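PDB 3G9Q: ferrichrome-binding protein from Bacillus subtilis subsp. subtilis, which binds iron(3+)-hydroxamate complexes such as ferrichrome and transfers them to the membrane-bound permease of the FhuCBGD ABC transporter. Local coordinates for residues P46-K51 with D254-E259; I148-T153 with S170-D175; G155-V160 with Y195-L200; E201-F206 with S229-L234; A213-S218 with M245-F250. All coordinates share one frame; numbering follows the deposited sequence.

Interaction 1: P46-K51 with D254-E259; sequences PYYKGK and DPISLE
Tyr48 reaches from a loop of the N-terminal lobe to Asp254, the N-cap of helix 255-270, in the two-lobed fold of FhuD-type binding proteins. This side of the contact is buried and polar. Phenol and carboxylate approach from opposite directions with their planes 45° apart: Tyr48 OH lies 3.0 Å from Asp254 OD1, while OD2 sits at the ring edge, 3.4 Å from Tyr48 CE2. The hydroxyl is also hydrogen-bonded to Gly26 N, on helix 25-31. Asp254 CG stands between the backbone N and the carbonyl carbon (chi1 53°), which folds the carboxylate back over the first helical turn. There OD2 accepts from Ser257 N, 3.3 Å away and above the carboxylate plane, and OD1 takes the hydroxyl of Ser257 on its syn side. With an alanine in place of Asp254, Ser257 N is likely to lose its capping acceptor and Tyr48 OH its acidic neighbour. The exposed turn Lys49-Lys51, by contrast, faces solvent. Tyr47 and Ile256 form an apolar, partly exposed packing at helix 255-270, with Tyr47 CD1 3.7 Å from Ser257 O. Tyr47 O lies 3.6 Å from the methyl Ile256 CG2.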
# COMPACT_ATOMS: atom_id res chain seq x y z
N PRO A 46 -9.21 4.28 3.60
CA PRO A 46 -9.30 4.99 4.88
C PRO A 46 -8.24 6.05 5.07
O PRO A 46 -8.41 6.96 5.88
CB PRO A 46 -9.19 3.87 5.90
CG PRO A 46 -8.30 2.88 5.20
CD PRO A 46 -8.90 2.86 3.82
N TYR A 47 -7.15 5.96 4.33
CA TYR A 47 -6.11 6.96 4.50
C TYR A 47 -6.38 8.20 3.63
O TYR A 47 -5.73 9.24 3.77
CB TYR A 47 -4.73 6.35 4.23
CG TYR A 47 -4.38 5.20 5.16
CD1 TYR A 47 -3.87 4.00 4.65
CD2 TYR A 47 -4.60 5.30 6.54
CE1 TYR A 47 -3.59 2.92 5.49
CE2 TYR A 47 -4.33 4.22 7.39
CZ TYR A 47 -3.83 3.03 6.85
OH TYR A 47 -3.58 1.94 7.67
N TYR A 48 -7.37 8.08 2.75
CA TYR A 48 -7.75 9.17 1.85
C TYR A 48 -9.01 9.88 2.36
O TYR A 48 -8.93 10.88 3.07
CB TYR A 48 -8.01 8.65 0.43
CG TYR A 48 -6.80 8.20 -0.38
CD1 TYR A 48 -6.98 7.44 -1.54
CD2 TYR A 48 -5.50 8.55 -0.01
CE1 TYR A 48 -5.90 7.03 -2.32
CE2 TYR A 48 -4.40 8.14 -0.80
CZ TYR A 48 -4.62 7.38 -1.95
OH TYR A 48 -3.58 7.00 -2.77
N LYS A 49 -10.18 9.35 1.98
CA LYS A 49 -11.47 9.92 2.38
C LYS A 49 -11.39 10.36 3.84
O LYS A 49 -12.11 11.26 4.27
CB LYS A 49 -12.60 8.90 2.18
CG LYS A 49 -12.52 7.64 3.05
CD LYS A 49 -13.58 6.60 2.66
CE LYS A 49 -15.02 7.05 2.97
NZ LYS A 49 -15.48 8.24 2.19
N GLY A 50 -10.49 9.70 4.57
CA GLY A 50 -10.28 10.01 5.97
C GLY A 50 -10.18 11.50 6.22
O GLY A 50 -10.49 11.96 7.32
N LYS A 51 -9.75 12.25 5.21
CA LYS A 51 -9.63 13.70 5.32
C LYS A 51 -9.20 14.37 4.02
O LYS A 51 -9.21 15.60 3.93
CB LYS A 51 -8.64 14.08 6.44
CG LYS A 51 -9.26 14.28 7.84
CD LYS A 51 -8.22 14.73 8.87
CE LYS A 51 -7.73 16.15 8.60
NZ LYS A 51 -8.79 17.17 8.82
N ASP A 254 1.33 4.41 -1.72
CA ASP A 254 1.71 5.79 -2.00
C ASP A 254 2.15 6.40 -0.67
O ASP A 254 1.87 5.84 0.39
CB ASP A 254 0.52 6.55 -2.57
CG ASP A 254 -0.71 6.43 -1.69
OD1 ASP A 254 -1.32 5.33 -1.67
OD2 ASP A 254 -1.05 7.42 -1.01
N PRO A 255 2.83 7.56 -0.70
CA PRO A 255 3.33 8.28 0.49
C PRO A 255 2.33 8.44 1.65
O PRO A 255 2.70 8.32 2.83
CB PRO A 255 3.78 9.62 -0.07
CG PRO A 255 4.23 9.26 -1.45
CD PRO A 255 3.13 8.32 -1.92
N ILE A 256 1.08 8.75 1.33
CA ILE A 256 0.06 8.91 2.36
C ILE A 256 -0.35 7.57 2.97
O ILE A 256 -0.48 7.45 4.19
CB ILE A 256 -1.21 9.54 1.81
CG1 ILE A 256 -0.88 10.88 1.17
CG2 ILE A 256 -2.25 9.65 2.93
CD1 ILE A 256 -2.00 11.48 0.33
N SER A 257 -0.58 6.57 2.12
CA SER A 257 -0.98 5.25 2.58
C SER A 257 0.12 4.60 3.40
O SER A 257 -0.14 3.93 4.41
CB SER A 257 -1.32 4.35 1.39
OG SER A 257 -2.54 4.73 0.78
N LEU A 258 1.36 4.79 2.95
CA LEU A 258 2.52 4.23 3.64
C LEU A 258 2.59 4.81 5.05
O LEU A 258 2.86 4.09 6.02
CB LEU A 258 3.81 4.55 2.87
CG LEU A 258 4.03 3.80 1.55
CD1 LEU A 258 5.35 4.23 0.91
CD2 LEU A 258 4.03 2.29 1.80
N GLU A 259 2.33 6.11 5.18
CA GLU A 259 2.35 6.74 6.49
C GLU A 259 1.26 6.13 7.38
O GLU A 259 1.53 5.78 8.52
CB GLU A 259 2.14 8.25 6.38
CG GLU A 259 3.45 9.03 6.22
CD GLU A 259 3.26 10.54 6.25
OE1 GLU A 259 2.88 11.13 5.21
OE2 GLU A 259 3.48 11.13 7.32

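Interaction 2: I148-T153 with S170-D175; sequences ISIMQT and SIIYKD
The ring of Tyr173 has Ile148 O at its edge, in plane, and Ile172 CG2 over one face, 3.8 Å above the plane and offset toward the rim. Its hydroxyl donates to the strand carbonyl, Tyr173 OH to Ile148 O, at a modelled distance of 2.5 Å that is very short for such a bond. Ile150 CD1 comes obliquely to the same ring, 3.8 Å from Tyr173 CE1. Ile148, with CG1 turned anti to its own N (chi1 157°), sends CD1 into the angle between the two helix residues, where it meets both Ile172 CG2 and the phenol end of Tyr173. A phenylalanine in place of Tyr173 would probably keep the apolar packing but leave Ile148 O without this donor. Behind the contact, Ile171 and Ile172 rest on helix 255-270. The axes of strand 148-153 and helix 170-175 run 10.0 Å apart and nearly antiparallel, at 155°, the layered packing of a helix on a central sheet strand that marks the alpha/beta C-terminal lobe of these binding proteins.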
# COMPACT_ATOMS: atom_id res chain seq x y z
N ILE A 148 7.35 -12.03 12.56
CA ILE A 148 6.05 -11.51 12.24
C ILE A 148 5.58 -12.02 10.89
O ILE A 148 6.36 -12.11 9.95
CB ILE A 148 6.07 -9.97 12.27
CG1 ILE A 148 4.93 -9.43 11.42
CG2 ILE A 148 7.42 -9.45 11.83
CD1 ILE A 148 5.12 -9.33 9.88
N SER A 149 4.29 -12.37 10.81
CA SER A 149 3.71 -12.89 9.58
C SER A 149 2.73 -11.93 8.97
O SER A 149 2.19 -11.06 9.65
CB SER A 149 2.94 -14.20 9.84
OG SER A 149 3.71 -15.15 10.53
N ILE A 150 2.49 -12.09 7.68
CA ILE A 150 1.50 -11.27 7.01
C ILE A 150 0.69 -12.20 6.13
O ILE A 150 1.23 -12.85 5.23
CB ILE A 150 2.11 -10.19 6.12
CG1 ILE A 150 3.01 -9.28 6.96
CG2 ILE A 150 0.96 -9.41 5.46
CD1 ILE A 150 3.90 -8.34 6.16
N MSE A 151 -0.61 -12.29 6.39
CA MSE A 151 -1.44 -13.17 5.58
C MSE A 151 -2.89 -12.74 5.42
O MSE A 151 -3.49 -12.15 6.31
CB MSE A 151 -1.36 -14.61 6.10
CG MSE A 151 -1.38 -14.80 7.62
SE MSE A 151 -0.91 -16.64 8.27
CE MSE A 151 1.06 -16.55 8.23
N GLN A 152 -3.42 -13.03 4.24
CA GLN A 152 -4.81 -12.70 3.94
C GLN A 152 -5.55 -13.93 3.48
O GLN A 152 -4.98 -14.83 2.85
CB GLN A 152 -4.90 -11.62 2.86
CG GLN A 152 -4.29 -10.30 3.28
CD GLN A 152 -4.46 -9.25 2.21
OE1 GLN A 152 -3.99 -9.42 1.08
NE2 GLN A 152 -5.13 -8.17 2.56
N THR A 153 -6.84 -13.94 3.78
CA THR A 153 -7.69 -15.07 3.45
C THR A 153 -8.63 -14.77 2.29
O THR A 153 -9.09 -13.64 2.13
CB THR A 153 -8.53 -15.46 4.68
OG1 THR A 153 -9.26 -16.66 4.41
CG2 THR A 153 -9.51 -14.33 5.02
N SER A 170 7.05 -4.65 2.37
CA SER A 170 8.32 -3.92 2.29
C SER A 170 8.54 -3.09 3.55
O SER A 170 9.68 -2.82 3.92
CB SER A 170 8.38 -3.03 1.04
OG SER A 170 7.66 -1.81 1.19
N ILE A 171 7.45 -2.69 4.21
CA ILE A 171 7.57 -1.89 5.43
C ILE A 171 8.16 -2.72 6.57
O ILE A 171 9.20 -2.39 7.17
CB ILE A 171 6.18 -1.35 5.93
CG1 ILE A 171 5.26 -1.03 4.74
CG2 ILE A 171 6.38 -0.11 6.77
CD1 ILE A 171 5.76 0.02 3.71
N ILE A 172 7.48 -3.83 6.84
CA ILE A 172 7.82 -4.75 7.91
C ILE A 172 9.13 -5.53 7.77
O ILE A 172 9.89 -5.65 8.74
CB ILE A 172 6.66 -5.73 8.12
CG1 ILE A 172 5.48 -4.94 8.71
CG2 ILE A 172 7.10 -6.90 8.95
CD1 ILE A 172 5.61 -4.64 10.20
N TYR A 173 9.41 -6.03 6.58
CA TYR A 173 10.61 -6.81 6.41
C TYR A 173 11.85 -6.06 5.94
O TYR A 173 12.94 -6.61 6.01
CB TYR A 173 10.33 -8.00 5.50
CG TYR A 173 9.29 -8.96 6.05
CD1 TYR A 173 8.15 -9.28 5.31
CD2 TYR A 173 9.44 -9.53 7.32
CE1 TYR A 173 7.18 -10.14 5.82
CE2 TYR A 173 8.46 -10.40 7.84
CZ TYR A 173 7.34 -10.70 7.08
OH TYR A 173 6.37 -11.54 7.56
N LYS A 174 11.68 -4.82 5.47
CA LYS A 174 12.82 -4.03 4.99
C LYS A 174 13.06 -2.73 5.77
O LYS A 174 14.16 -2.50 6.27
CB LYS A 174 12.66 -3.64 3.51
CG LYS A 174 12.55 -4.78 2.52
CD LYS A 174 12.67 -4.24 1.09
CE LYS A 174 14.10 -3.76 0.79
NZ LYS A 174 15.11 -4.85 1.01
N ASP A 175 12.04 -1.88 5.85
CA ASP A 175 12.17 -0.62 6.58
C ASP A 175 12.29 -0.82 8.09
O ASP A 175 13.04 -0.12 8.76
CB ASP A 175 10.98 0.31 6.32
CG ASP A 175 10.86 0.72 4.87
OD1 ASP A 175 10.34 -0.09 4.07
OD2 ASP A 175 11.27 1.85 4.52

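Interaction 3: G155-V160 with Y195-L200; sequences GKDIYV and YTSISL
Strands 157-160 and 195-198 run antiparallel, their axes 4.7 Å apart at closest approach, with Ile158 and Ile198 a hydrogen-bonded pair and Tyr159 and Ser197 a non-hydrogen-bonded one. Of the bonds between Ile158 and Ile198, Ile198 N to Ile158 O is the firm one at 2.9 Å; its return, from Ile158 N, is weak. Val160 N gives a straight bond to Thr196 O (174° at the hydrogen). Between these, Ser197 CA makes a CA-H...O contact of 3.3 Å with Ile158 O. Strand 195-198 forms an outer edge of the mixed five-stranded sheet of the C-terminal lobe, laid against strand 157-161, which itself pairs with the preceding strand 148-154. Tyr159, Tyr195 and Ser197 share one side of this margin. The two tyrosine side chains run alongside each other in the same direction, with Tyr159 CD2 3.8 Å from Tyr195 CE1 and their rings steeply inclined at 79°; Tyr159 OH is hydrogen-bonded to Asn154. The other side, with Ile158, Val160 and Ile198 beside Thr196, is mostly apolar and faces helices 182-189 and 203-206. Val160 places CG1 between its N and carbonyl carbon (chi1 45°), bringing that methyl within 3.5 Å of Thr196 CB and 4.0 Å of Ile198 CG2. Farther along, Ile158 CD1 reaches Leu200 CD1 at 3.8 Å, close to Leu203 and Val225.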
# COMPACT_ATOMS: atom_id res chain seq x y z
N GLY A 155 -11.43 -17.44 0.69
CA GLY A 155 -12.03 -18.74 0.46
C GLY A 155 -11.26 -19.81 1.20
O GLY A 155 -11.05 -19.71 2.41
N LYS A 156 -10.82 -20.83 0.47
CA LYS A 156 -10.06 -21.92 1.07
C LYS A 156 -8.55 -21.63 1.07
O LYS A 156 -7.79 -22.19 1.86
CB LYS A 156 -10.36 -23.24 0.33
CG LYS A 156 -11.79 -23.75 0.52
CD LYS A 156 -11.98 -25.14 -0.11
CE LYS A 156 -13.41 -25.66 0.03
NZ LYS A 156 -13.82 -25.85 1.45
N ASP A 157 -8.14 -20.73 0.18
CA ASP A 157 -6.74 -20.35 0.05
C ASP A 157 -6.32 -19.27 1.04
O ASP A 157 -7.09 -18.36 1.35
CB ASP A 157 -6.45 -19.85 -1.37
CG ASP A 157 -6.62 -20.94 -2.40
OD1 ASP A 157 -6.76 -20.59 -3.60
OD2 ASP A 157 -6.59 -22.13 -2.00
N ILE A 158 -5.08 -19.37 1.51
CA ILE A 158 -4.52 -18.40 2.44
C ILE A 158 -3.18 -17.93 1.86
O ILE A 158 -2.31 -18.74 1.52
CB ILE A 158 -4.27 -19.03 3.83
CG1 ILE A 158 -5.59 -19.48 4.44
CG2 ILE A 158 -3.58 -18.03 4.74
CD1 ILE A 158 -5.46 -20.44 5.62
N TYR A 159 -3.03 -16.61 1.73
CA TYR A 159 -1.81 -16.05 1.18
C TYR A 159 -0.87 -15.54 2.29
O TYR A 159 -1.28 -14.77 3.15
CB TYR A 159 -2.15 -14.89 0.20
CG TYR A 159 -3.28 -15.19 -0.79
CD1 TYR A 159 -4.54 -14.58 -0.66
CD2 TYR A 159 -3.10 -16.09 -1.85
CE1 TYR A 159 -5.59 -14.85 -1.57
CE2 TYR A 159 -4.14 -16.37 -2.76
CZ TYR A 159 -5.38 -15.74 -2.61
OH TYR A 159 -6.41 -16.01 -3.49
N VAL A 160 0.38 -16.02 2.30
CA VAL A 160 1.37 -15.57 3.28
C VAL A 160 2.30 -14.67 2.49
O VAL A 160 3.10 -15.14 1.69
CB VAL A 160 2.18 -16.75 3.90
CG1 VAL A 160 2.61 -17.72 2.82
CG2 VAL A 160 3.40 -16.23 4.64
N TYR A 195 4.87 -14.02 -2.69
CA TYR A 195 3.90 -14.59 -1.75
C TYR A 195 3.79 -16.10 -1.95
O TYR A 195 4.45 -16.66 -2.83
CB TYR A 195 2.52 -13.93 -1.92
CG TYR A 195 1.72 -14.46 -3.07
CD1 TYR A 195 0.82 -15.51 -2.88
CD2 TYR A 195 1.91 -13.98 -4.37
CE1 TYR A 195 0.13 -16.06 -3.94
CE2 TYR A 195 1.23 -14.52 -5.45
CZ TYR A 195 0.34 -15.57 -5.22
OH TYR A 195 -0.33 -16.12 -6.28
N THR A 196 2.99 -16.77 -1.12
CA THR A 196 2.80 -18.22 -1.20
C THR A 196 1.40 -18.55 -0.73
O THR A 196 0.99 -18.14 0.37
CB THR A 196 3.78 -19.00 -0.26
OG1 THR A 196 5.14 -18.65 -0.56
CG2 THR A 196 3.61 -20.50 -0.44
N SER A 197 0.66 -19.29 -1.55
CA SER A 197 -0.68 -19.70 -1.17
C SER A 197 -0.52 -21.06 -0.51
O SER A 197 0.02 -21.98 -1.11
CB SER A 197 -1.59 -19.81 -2.39
OG SER A 197 -2.91 -20.12 -1.98
N ILE A 198 -0.97 -21.17 0.74
CA ILE A 198 -0.85 -22.42 1.48
C ILE A 198 -2.20 -22.95 1.94
O ILE A 198 -3.23 -22.28 1.82
CB ILE A 198 0.08 -22.27 2.72
CG1 ILE A 198 -0.68 -21.65 3.90
CG2 ILE A 198 1.29 -21.45 2.36
CD1 ILE A 198 0.02 -21.78 5.26
N SER A 199 -2.19 -24.18 2.47
CA SER A 199 -3.39 -24.81 2.98
C SER A 199 -3.52 -24.47 4.47
O SER A 199 -2.53 -24.10 5.11
CB SER A 199 -3.30 -26.33 2.81
OG SER A 199 -2.24 -26.86 3.58
N LEU A 200 -4.72 -24.62 5.01
CA LEU A 200 -5.00 -24.34 6.42
C LEU A 200 -4.21 -25.26 7.34
O LEU A 200 -4.11 -25.01 8.55
CB LEU A 200 -6.49 -24.51 6.71
CG LEU A 200 -6.94 -24.15 8.12
CD1 LEU A 200 -6.60 -22.70 8.41
CD2 LEU A 200 -8.44 -24.37 8.25

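Interaction 4: E201-F206 with S229-L234; sequences EKLPDF and SIWKNL
Leu203 and Pro204, on the short helical turn 203-206, pack against Ile230 and Trp231 of the short helix 229-232 and against Leu234, joining two connections of the C-terminal lobe that precede and follow strand 210-215. Leu203 is central. With its CG anti to the backbone N (chi1 -151°), it points CD2 at the indole of Trp231, meeting the edge in the ring plane, 3.6 Å from CE3. The same methyl lies 3.9 Å from Leu234 CD1, whose side chain crosses that of Leu203 at about a right angle. Ile230 CD1 ends beside Leu203 CB and also touches the Pro204 ring at CG and CD. Leu234 CD2 approaches Pro204 from another direction, 3.7 Å from its CA. Trp231 continues inward to Ile211 and Ala213 on the sheet, whereas Pro204 remains on the exposed margin. Every side-chain contact here is between carbon atoms, so the two turns are joined by nonpolar burial and the fit of methyls against rings, without directional bonds.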
# COMPACT_ATOMS: atom_id res chain seq x y z
N GLU A 201 -3.67 -26.33 6.77
CA GLU A 201 -2.90 -27.31 7.53
C GLU A 201 -1.48 -26.84 7.83
O GLU A 201 -0.94 -27.10 8.90
CB GLU A 201 -2.85 -28.64 6.77
CG GLU A 201 -4.01 -29.59 7.08
CD GLU A 201 -5.32 -29.17 6.43
OE1 GLU A 201 -6.39 -29.67 6.88
OE2 GLU A 201 -5.28 -28.36 5.47
N LYS A 202 -0.89 -26.16 6.86
CA LYS A 202 0.48 -25.68 7.00
C LYS A 202 0.58 -24.32 7.68
O LYS A 202 1.66 -23.73 7.75
CB LYS A 202 1.14 -25.63 5.63
CG LYS A 202 1.69 -26.97 5.18
CD LYS A 202 2.32 -26.87 3.81
CE LYS A 202 1.26 -26.86 2.70
NZ LYS A 202 0.51 -28.16 2.66
N LEU A 203 -0.54 -23.84 8.20
CA LEU A 203 -0.59 -22.56 8.88
C LEU A 203 0.36 -22.52 10.07
O LEU A 203 1.16 -21.59 10.20
CB LEU A 203 -2.03 -22.27 9.32
CG LEU A 203 -2.40 -20.79 9.41
CD1 LEU A 203 -2.22 -20.16 8.05
CD2 LEU A 203 -3.84 -20.64 9.88
N PRO A 204 0.32 -23.52 10.96
CA PRO A 204 1.22 -23.51 12.12
C PRO A 204 2.69 -23.57 11.71
O PRO A 204 3.57 -23.33 12.53
CB PRO A 204 0.82 -24.77 12.88
CG PRO A 204 -0.62 -24.93 12.54
CD PRO A 204 -0.63 -24.64 11.06
N ASP A 205 2.95 -23.88 10.45
CA ASP A 205 4.32 -23.97 9.97
C ASP A 205 4.87 -22.62 9.54
O ASP A 205 6.09 -22.43 9.47
CB ASP A 205 4.41 -24.96 8.81
CG ASP A 205 3.90 -26.34 9.19
OD1 ASP A 205 3.80 -27.21 8.28
OD2 ASP A 205 3.61 -26.57 10.39
N PHE A 206 3.98 -21.68 9.26
CA PHE A 206 4.39 -20.35 8.84
C PHE A 206 4.19 -19.32 9.93
O PHE A 206 5.03 -18.44 10.12
CB PHE A 206 3.56 -19.92 7.63
CG PHE A 206 4.06 -20.46 6.34
CD1 PHE A 206 5.15 -19.87 5.70
CD2 PHE A 206 3.42 -21.54 5.73
CE1 PHE A 206 5.61 -20.33 4.47
CE2 PHE A 206 3.87 -22.02 4.50
CZ PHE A 206 4.97 -21.40 3.86
N SER A 229 -10.32 -24.22 14.07
CA SER A 229 -9.74 -24.52 15.36
C SER A 229 -8.22 -24.41 15.29
O SER A 229 -7.57 -24.16 16.30
CB SER A 229 -10.15 -25.93 15.79
OG SER A 229 -9.82 -26.89 14.80
N ILE A 230 -7.68 -24.60 14.10
CA ILE A 230 -6.24 -24.55 13.88
C ILE A 230 -5.68 -23.12 13.94
O ILE A 230 -4.53 -22.91 14.34
CB ILE A 230 -5.86 -25.27 12.55
CG1 ILE A 230 -5.29 -24.27 11.55
CG2 ILE A 230 -7.08 -25.99 11.98
CD1 ILE A 230 -3.80 -24.03 11.69
N TRP A 231 -6.49 -22.14 13.54
CA TRP A 231 -6.07 -20.74 13.57
C TRP A 231 -6.20 -20.21 14.99
O TRP A 231 -5.31 -19.52 15.48
CB TRP A 231 -6.92 -19.89 12.63
CG TRP A 231 -6.85 -18.42 12.94
CD1 TRP A 231 -7.67 -17.72 13.78
CD2 TRP A 231 -5.88 -17.49 12.47
NE1 TRP A 231 -7.26 -16.41 13.86
CE2 TRP A 231 -6.16 -16.24 13.06
CE3 TRP A 231 -4.78 -17.59 11.59
CZ2 TRP A 231 -5.40 -15.10 12.82
CZ3 TRP A 231 -4.02 -16.45 11.35
CH2 TRP A 231 -4.33 -15.22 11.96
N LYS A 232 -7.32 -20.51 15.64
CA LYS A 232 -7.55 -20.05 16.99
C LYS A 232 -6.49 -20.60 17.94
O LYS A 232 -6.14 -19.98 18.94
CB LYS A 232 -8.95 -20.44 17.44
CG LYS A 232 -10.04 -19.74 16.62
CD LYS A 232 -11.43 -19.80 17.27
CE LYS A 232 -12.10 -21.15 17.08
NZ LYS A 232 -13.46 -21.16 17.69
N ASN A 233 -5.97 -21.76 17.60
CA ASN A 233 -4.96 -22.41 18.41
C ASN A 233 -3.53 -21.91 18.20
O ASN A 233 -2.63 -22.23 19.00
CB ASN A 233 -5.04 -23.91 18.16
CG ASN A 233 -4.00 -24.67 18.92
OD1 ASN A 233 -3.82 -24.47 20.13
ND2 ASN A 233 -3.32 -25.57 18.23
N LEU A 234 -3.31 -21.14 17.13
CA LEU A 234 -1.98 -20.60 16.85
C LEU A 234 -1.54 -19.79 18.05
O LEU A 234 -2.33 -19.06 18.65
CB LEU A 234 -1.99 -19.71 15.61
CG LEU A 234 -2.18 -20.37 14.25
CD1 LEU A 234 -2.22 -19.31 13.16
CD2 LEU A 234 -1.06 -21.35 14.00

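Interaction 5: A213-S218 with M245-F250; sequences AGPWQS and MDPIGF
Backbone torsions of -179° (phi) and 173° (psi) stretch Gly214 almost fully, laying its CA 3.8 Å from Met245 O, a close approach that the absence of a side chain permits. One residue earlier on the strand, Ala213 O accepts from Met245 N at 3.0 Å, and the bond is straight at the hydrogen (166°). It extends the pairing of strand 210-215 with the parallel edge strand 242-244 as the chain leaves the sheet of the C-terminal lobe. Past this bond the segments meet through Pro247, which turns its ring toward the segment 213-218. Pro247 CB lies 3.3 Å from Pro215 O and 3.8 Å from Gln217 CA. The two proline rings cross with Pro215 CG 4.1 Å from Pro247 CG. Ser218, the last residue before an unmodelled gap, brings OG to 3.6 Å from Pro247 CG and 3.7 Å from Ile248 CD1. The selenomethionine side chain of Met245 leads the other way, its CE over a face of the Phe250 ring. Asp246 touches Pro46 of the N-terminal lobe, which places this loop at the junction of the lobes. Since neither Pro215 nor Pro247 has an N-H to give, strand-like bonding cannot continue through their nitrogens, and packing of ring carbons on the neighbouring backbone takes its place.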
# COMPACT_ATOMS: atom_id res chain seq x y z
N ALA A 213 -3.40 -10.32 10.11
CA ALA A 213 -4.25 -11.04 9.18
C ALA A 213 -5.54 -10.32 8.85
O ALA A 213 -6.02 -9.47 9.61
CB ALA A 213 -4.56 -12.42 9.72
N GLY A 214 -6.09 -10.66 7.69
CA GLY A 214 -7.33 -10.05 7.28
C GLY A 214 -7.79 -10.62 5.95
O GLY A 214 -7.07 -11.41 5.33
N PRO A 215 -8.99 -10.25 5.50
CA PRO A 215 -9.47 -10.78 4.22
C PRO A 215 -8.70 -10.18 3.03
O PRO A 215 -8.07 -9.13 3.14
CB PRO A 215 -10.95 -10.39 4.22
CG PRO A 215 -10.96 -9.12 5.01
CD PRO A 215 -10.03 -9.43 6.15
N TRP A 216 -8.75 -10.89 1.90
CA TRP A 216 -8.09 -10.47 0.67
C TRP A 216 -8.82 -9.27 0.07
O TRP A 216 -8.27 -8.55 -0.76
CB TRP A 216 -8.05 -11.61 -0.33
CG TRP A 216 -7.36 -11.26 -1.60
CD1 TRP A 216 -6.04 -10.95 -1.76
CD2 TRP A 216 -7.96 -11.17 -2.90
NE1 TRP A 216 -5.77 -10.68 -3.08
CE2 TRP A 216 -6.93 -10.80 -3.80
CE3 TRP A 216 -9.26 -11.36 -3.39
CZ2 TRP A 216 -7.16 -10.63 -5.17
CZ3 TRP A 216 -9.49 -11.18 -4.75
CH2 TRP A 216 -8.44 -10.82 -5.62
N GLN A 217 -10.07 -9.09 0.49
CA GLN A 217 -10.90 -7.97 0.09
C GLN A 217 -12.11 -7.89 1.00
O GLN A 217 -12.46 -8.87 1.65
CB GLN A 217 -11.31 -8.08 -1.37
CG GLN A 217 -10.42 -7.24 -2.33
CD GLN A 217 -10.30 -5.75 -1.94
OE1 GLN A 217 -11.32 -5.05 -1.74
NE2 GLN A 217 -9.06 -5.25 -1.84
N SER A 218 -12.75 -6.72 1.04
CA SER A 218 -13.92 -6.52 1.89
C SER A 218 -15.18 -7.14 1.30
O SER A 218 -15.84 -7.95 1.94
CB SER A 218 -14.15 -5.03 2.14
OG SER A 218 -13.19 -4.47 3.03
N MSE A 245 -6.06 -6.52 9.75
CA MSE A 245 -5.52 -5.72 8.66
C MSE A 245 -6.63 -5.36 7.69
O MSE A 245 -7.35 -6.23 7.21
CB MSE A 245 -4.42 -6.52 7.97
CG MSE A 245 -3.76 -5.79 6.81
SE MSE A 245 -2.32 -6.82 6.00
CE MSE A 245 -0.82 -6.08 6.98
N ASP A 246 -6.77 -4.07 7.40
CA ASP A 246 -7.80 -3.63 6.47
C ASP A 246 -7.31 -3.76 5.03
O ASP A 246 -6.36 -3.09 4.62
CB ASP A 246 -8.20 -2.19 6.78
CG ASP A 246 -9.37 -1.71 5.94
OD1 ASP A 246 -10.36 -2.46 5.83
OD2 ASP A 246 -9.30 -0.59 5.40
N PRO A 247 -7.96 -4.63 4.24
CA PRO A 247 -7.61 -4.88 2.85
C PRO A 247 -7.54 -3.65 1.92
O PRO A 247 -6.72 -3.62 1.01
CB PRO A 247 -8.64 -5.92 2.41
CG PRO A 247 -9.83 -5.60 3.25
CD PRO A 247 -9.23 -5.29 4.59
N ILE A 248 -8.39 -2.66 2.17
CA ILE A 248 -8.42 -1.45 1.35
C ILE A 248 -7.28 -0.49 1.70
O ILE A 248 -6.73 0.19 0.84
CB ILE A 248 -9.74 -0.70 1.54
CG1 ILE A 248 -10.91 -1.69 1.38
CG2 ILE A 248 -9.82 0.47 0.53
CD1 ILE A 248 -12.27 -1.15 1.82
N GLY A 249 -6.94 -0.44 2.98
CA GLY A 249 -5.88 0.43 3.41
C GLY A 249 -4.52 -0.00 2.90
O GLY A 249 -3.72 0.84 2.50
N PHE A 250 -4.27 -1.31 2.91
CA PHE A 250 -2.99 -1.86 2.46
C PHE A 250 -2.92 -2.20 0.97
O PHE A 250 -1.97 -2.84 0.50
CB PHE A 250 -2.65 -3.08 3.30
CG PHE A 250 -2.21 -2.74 4.69
CD1 PHE A 250 -0.86 -2.75 5.02
CD2 PHE A 250 -3.14 -2.36 5.65
CE1 PHE A 250 -0.44 -2.39 6.30
CE2 PHE A 250 -2.76 -2.00 6.93
CZ PHE A 250 -1.40 -2.01 7.27

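Interactions 2, 3 and 5 reach the same mixed sheet: strand 148-154 lies at its centre, with 157-161 and 210-215 as its neighbours, so backbone bonds tie interaction 2 to interactions 3 and 5. Interactions 1 and 2 are buried and combine polar and apolar contacts, and they touch where Leu258 meets Ile171. Interaction 4, farthest from the chain centre, is nonetheless largely buried and purely apolar; it adjoins interaction 3 through Ile198 and Phe206. Interactions 3 and 5 are only partly buried, the former resting on regular strand pairing, the latter on one backbone bond and prolines. Interaction 1 joins the lobes and meets interaction 5 at Pro46 and Asp246.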